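Local coordinates for protein adenosine deaminase (Burkholderia ambifaria, PDB 4GXW) that binds a zinc ion and probably catalyses the hydrolytic deamination of adenosine or a related adenine compound, at residues A[162-167]-A[192-197]; A[288-291]-A[295-298]. All blocks are in the same frame, centred on the assembly; numbering follows the deposited sequence.

Interaction 1: residues A[162-167]-A[192-197]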
# COMPACT_ATOMS: atom_id res chain seq x y z
N GLN A 162 -0.88 -17.48 9.88
CA GLN A 162 -0.05 -18.65 10.14
C GLN A 162 0.73 -18.48 11.43
O GLN A 162 0.76 -17.39 12.02
CB GLN A 162 0.87 -18.95 8.95
CG GLN A 162 0.24 -18.79 7.54
CD GLN A 162 -1.17 -19.37 7.39
OE1 GLN A 162 -1.51 -20.40 7.98
NE2 GLN A 162 -1.98 -18.71 6.56
N ASP A 163 1.35 -19.57 11.88
CA ASP A 163 2.09 -19.60 13.15
C ASP A 163 3.26 -18.61 13.16
O ASP A 163 3.86 -18.34 12.12
CB ASP A 163 2.63 -21.02 13.35
CG ASP A 163 3.16 -21.27 14.75
OD1 ASP A 163 4.35 -20.96 15.00
OD2 ASP A 163 2.40 -21.79 15.60
N PRO A 164 3.58 -18.05 14.34
CA PRO A 164 4.74 -17.14 14.43
C PRO A 164 6.07 -17.77 13.98
O PRO A 164 6.97 -17.01 13.61
CB PRO A 164 4.78 -16.72 15.91
CG PRO A 164 3.76 -17.59 16.61
CD PRO A 164 2.78 -18.04 15.57
N ASP A 165 6.19 -19.10 13.99
CA ASP A 165 7.37 -19.75 13.43
C ASP A 165 7.59 -19.44 11.95
O ASP A 165 8.73 -19.38 11.48
CB ASP A 165 7.30 -21.27 13.59
CG ASP A 165 7.57 -21.74 14.99
OD1 ASP A 165 8.09 -20.94 15.79
OD2 ASP A 165 7.28 -22.91 15.28
N GLU A 166 6.50 -19.26 11.21
CA GLU A 166 6.62 -18.96 9.79
C GLU A 166 7.18 -17.55 9.61
O GLU A 166 7.91 -17.28 8.66
CB GLU A 166 5.28 -19.11 9.05
CG GLU A 166 4.76 -20.54 8.97
CD GLU A 166 5.63 -21.48 8.13
OE1 GLU A 166 6.47 -21.01 7.34
OE2 GLU A 166 5.45 -22.71 8.26
N ALA A 167 6.85 -16.67 10.55
CA ALA A 167 7.35 -15.30 10.52
C ALA A 167 8.87 -15.28 10.74
O ALA A 167 9.60 -14.59 10.02
CB ALA A 167 6.62 -14.44 11.56
N ASN A 192 -7.90 -9.78 12.96
CA ASN A 192 -8.74 -10.27 14.05
C ASN A 192 -8.15 -11.50 14.72
O ASN A 192 -7.81 -12.47 14.05
CB ASN A 192 -10.14 -10.63 13.53
CG ASN A 192 -10.77 -9.52 12.71
OD1 ASN A 192 -10.24 -9.13 11.67
ND2 ASN A 192 -11.93 -9.04 13.15
N ASP A 193 -8.03 -11.45 16.04
CA ASP A 193 -7.54 -12.58 16.84
C ASP A 193 -6.09 -13.00 16.57
O ASP A 193 -5.65 -14.05 17.07
CB ASP A 193 -8.47 -13.79 16.67
CG ASP A 193 -9.91 -13.46 17.01
OD1 ASP A 193 -10.14 -12.90 18.10
OD2 ASP A 193 -10.79 -13.74 16.18
N ARG A 194 -5.35 -12.20 15.81
CA ARG A 194 -3.95 -12.47 15.52
C ARG A 194 -3.13 -11.22 15.84
O ARG A 194 -2.61 -10.54 14.95
CB ARG A 194 -3.75 -12.90 14.06
CG ARG A 194 -4.62 -14.07 13.62
CD ARG A 194 -4.30 -15.33 14.39
NE ARG A 194 -3.01 -15.88 14.00
CZ ARG A 194 -2.44 -16.93 14.58
NH1 ARG A 194 -3.04 -17.56 15.58
NH2 ARG A 194 -1.26 -17.36 14.15
N PRO A 195 -3.02 -10.90 17.13
CA PRO A 195 -2.47 -9.60 17.52
C PRO A 195 -0.97 -9.49 17.26
O PRO A 195 -0.26 -10.51 17.21
CB PRO A 195 -2.80 -9.52 19.01
CG PRO A 195 -2.79 -10.94 19.45
CD PRO A 195 -3.41 -11.70 18.31
N PRO A 196 -0.47 -8.26 17.13
CA PRO A 196 0.93 -8.08 16.71
C PRO A 196 1.97 -8.66 17.66
O PRO A 196 3.01 -9.12 17.19
CB PRO A 196 1.06 -6.55 16.57
CG PRO A 196 -0.05 -6.00 17.44
CD PRO A 196 -1.18 -6.98 17.28
N GLU A 197 1.70 -8.64 18.97
CA GLU A 197 2.66 -9.18 19.92
C GLU A 197 2.93 -10.68 19.76
O GLU A 197 3.94 -11.19 20.21
CB GLU A 197 2.26 -8.84 21.36
CG GLU A 197 0.97 -9.48 21.86
CD GLU A 197 -0.28 -8.65 21.62
OE1 GLU A 197 -0.30 -7.81 20.69
OE2 GLU A 197 -1.27 -8.86 22.38
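R194 meets the 162-167 segment mainly through one charged-to-backbone hydrogen bond. Its NH2 donates a hydrogen bond to the backbone O of Q162 over 2.9 Å, and the N-H...O angle of 135° makes the bond distinctly bent. The oxygen lies at the guanidinium edge, close to its plane, yet the donor sits above the carbonyl plane, 69° out of it. The neighbouring NE of the same edge donates to the backbone O of R160, so two backbone carbonyls of the loop after strand 151-159 engage it. The side chain folds back at chi2 (-63°) and chi3 to bring NH2 to this loop. Apart from the bond the approach is loose, P164 CD lying obliquely 4.3 Å from R194 NH2. D163 is the N-cap of helix 164-176, its OD1 accepting from D165 N at 2.8 Å on the anti side. A backbone bond from E166 N to D163 O backs the cap, and Q162 NE2 is bound to D159 OD2. The contact thus ties together two neighbouring beta-alpha connections of the TIM barrel: the one from strand 151-159 into helix 164-176, and the one from strand 184-188 toward helix 200-208.

Interaction 2: residues A[288-291]-A[295-298]; sequences KMPG and KIHP
The backbone O of I296 accepts a hydrogen bond from ND2 of N334 on helix 325-338, which ties strand 295-298 to that helix; the I296 side chain points toward M289 and P290. I296 belongs to this strand, the eighth and last of the TIM barrel. The strand runs parallel to strand 261-264 and is joined to it by backbone hydrogen bonds of K295 with F262 and of H297 with V264. The 288-291 segment lies in the loop that leads into strand 295-298; its backbone angles are helical, but the regular helix bonds are lacking.

Across the contact the meeting is wholly apolar, and the two branches of I296 share the work. CG1 is wedged between the backbone N and the carbonyl carbon (chi1 73°), which leaves CG2 beside the N; CD1 reaches one partner and CG2 the other. I296 CG2 packs on M289 CB at 3.7 Å, the two side chains lying aslant. The methionine bends at chi3 (82°), turning its terminal methyl back to the same branch. The side chains of P290 and I296 cross at about a right angle. F331 of helix 325-338 touches both P290 and I296, and F262 of strand 261-264 touches M289. The tightest approach is at the end of the isoleucine, where CD1 sits 3.5 Å from P290 CG and 3.9 Å from P290 CD.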
# COMPACT_ATOMS: atom_id res chain seq x y z
N LYS A 288 -9.85 12.24 10.10
CA LYS A 288 -9.51 12.96 11.33
C LYS A 288 -8.03 12.89 11.68
O LYS A 288 -7.58 13.59 12.58
CB LYS A 288 -10.29 12.38 12.52
CG LYS A 288 -11.80 12.29 12.37
CD LYS A 288 -12.37 11.43 13.49
CE LYS A 288 -13.89 11.45 13.54
NZ LYS A 288 -14.50 10.53 12.54
N MET A 289 -7.28 12.01 11.03
CA MET A 289 -5.91 11.76 11.48
C MET A 289 -4.95 12.97 11.42
O MET A 289 -4.24 13.25 12.39
CB MET A 289 -5.32 10.50 10.81
CG MET A 289 -5.99 9.20 11.30
SD MET A 289 -5.60 7.75 10.32
CE MET A 289 -4.00 7.27 10.97
N PRO A 290 -4.95 13.73 10.30
CA PRO A 290 -4.04 14.88 10.26
C PRO A 290 -4.37 15.95 11.32
O PRO A 290 -3.45 16.55 11.88
CB PRO A 290 -4.23 15.42 8.83
CG PRO A 290 -4.63 14.20 8.03
CD PRO A 290 -5.54 13.45 8.98
N GLY A 291 -5.65 16.17 11.60
CA GLY A 291 -6.06 17.12 12.62
C GLY A 291 -5.63 16.70 14.02
O GLY A 291 -5.59 17.53 14.93
N LYS A 295 1.02 12.22 10.77
CA LYS A 295 1.48 12.24 9.38
C LYS A 295 0.90 11.06 8.63
O LYS A 295 1.25 9.91 8.94
CB LYS A 295 3.01 12.15 9.33
CG LYS A 295 3.74 13.36 9.86
CD LYS A 295 5.24 13.26 9.57
CE LYS A 295 5.98 14.54 9.94
NZ LYS A 295 7.40 14.50 9.46
N ILE A 296 0.02 11.32 7.67
CA ILE A 296 -0.53 10.25 6.85
C ILE A 296 -0.03 10.36 5.41
O ILE A 296 0.44 11.41 4.97
CB ILE A 296 -2.08 10.19 6.89
CG1 ILE A 296 -2.71 11.35 6.12
CG2 ILE A 296 -2.57 10.13 8.34
CD1 ILE A 296 -4.24 11.29 6.05
N HIS A 297 -0.18 9.26 4.68
CA HIS A 297 0.25 9.18 3.29
C HIS A 297 -0.67 8.20 2.58
O HIS A 297 -0.77 7.05 2.99
CB HIS A 297 1.70 8.70 3.22
CG HIS A 297 2.19 8.49 1.82
ND1 HIS A 297 2.28 7.24 1.25
CD2 HIS A 297 2.58 9.38 0.88
CE1 HIS A 297 2.72 7.37 0.01
NE2 HIS A 297 2.90 8.65 -0.24
N PRO A 298 -1.35 8.66 1.51
CA PRO A 298 -2.35 7.81 0.85
C PRO A 298 -1.74 6.84 -0.17
O PRO A 298 -0.73 7.17 -0.81
CB PRO A 298 -3.23 8.84 0.13
CG PRO A 298 -2.26 9.93 -0.22
CD PRO A 298 -1.31 10.01 0.94

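Interactions 1 and 2 lie in different parts of one TIM barrel, their centres 27 Å apart and their nearest atoms about 15 Å apart, so they do not touch. They differ in kind: the first is a polar link between surface loops, the second a buried apolar contact between strand 295-298 and the loop that leads into it. Each stands at a distance from the zinc held by H35, H37, H216 and D301. The R194 side chain is about 10 Å from that of H216, and the I296 side chain about 10 Å from that of H35, while the M289 side chain is about 14 Å from the zinc. Strand 295-298 runs on toward D301, which places interaction 2 just ahead of a metal ligand in the chain.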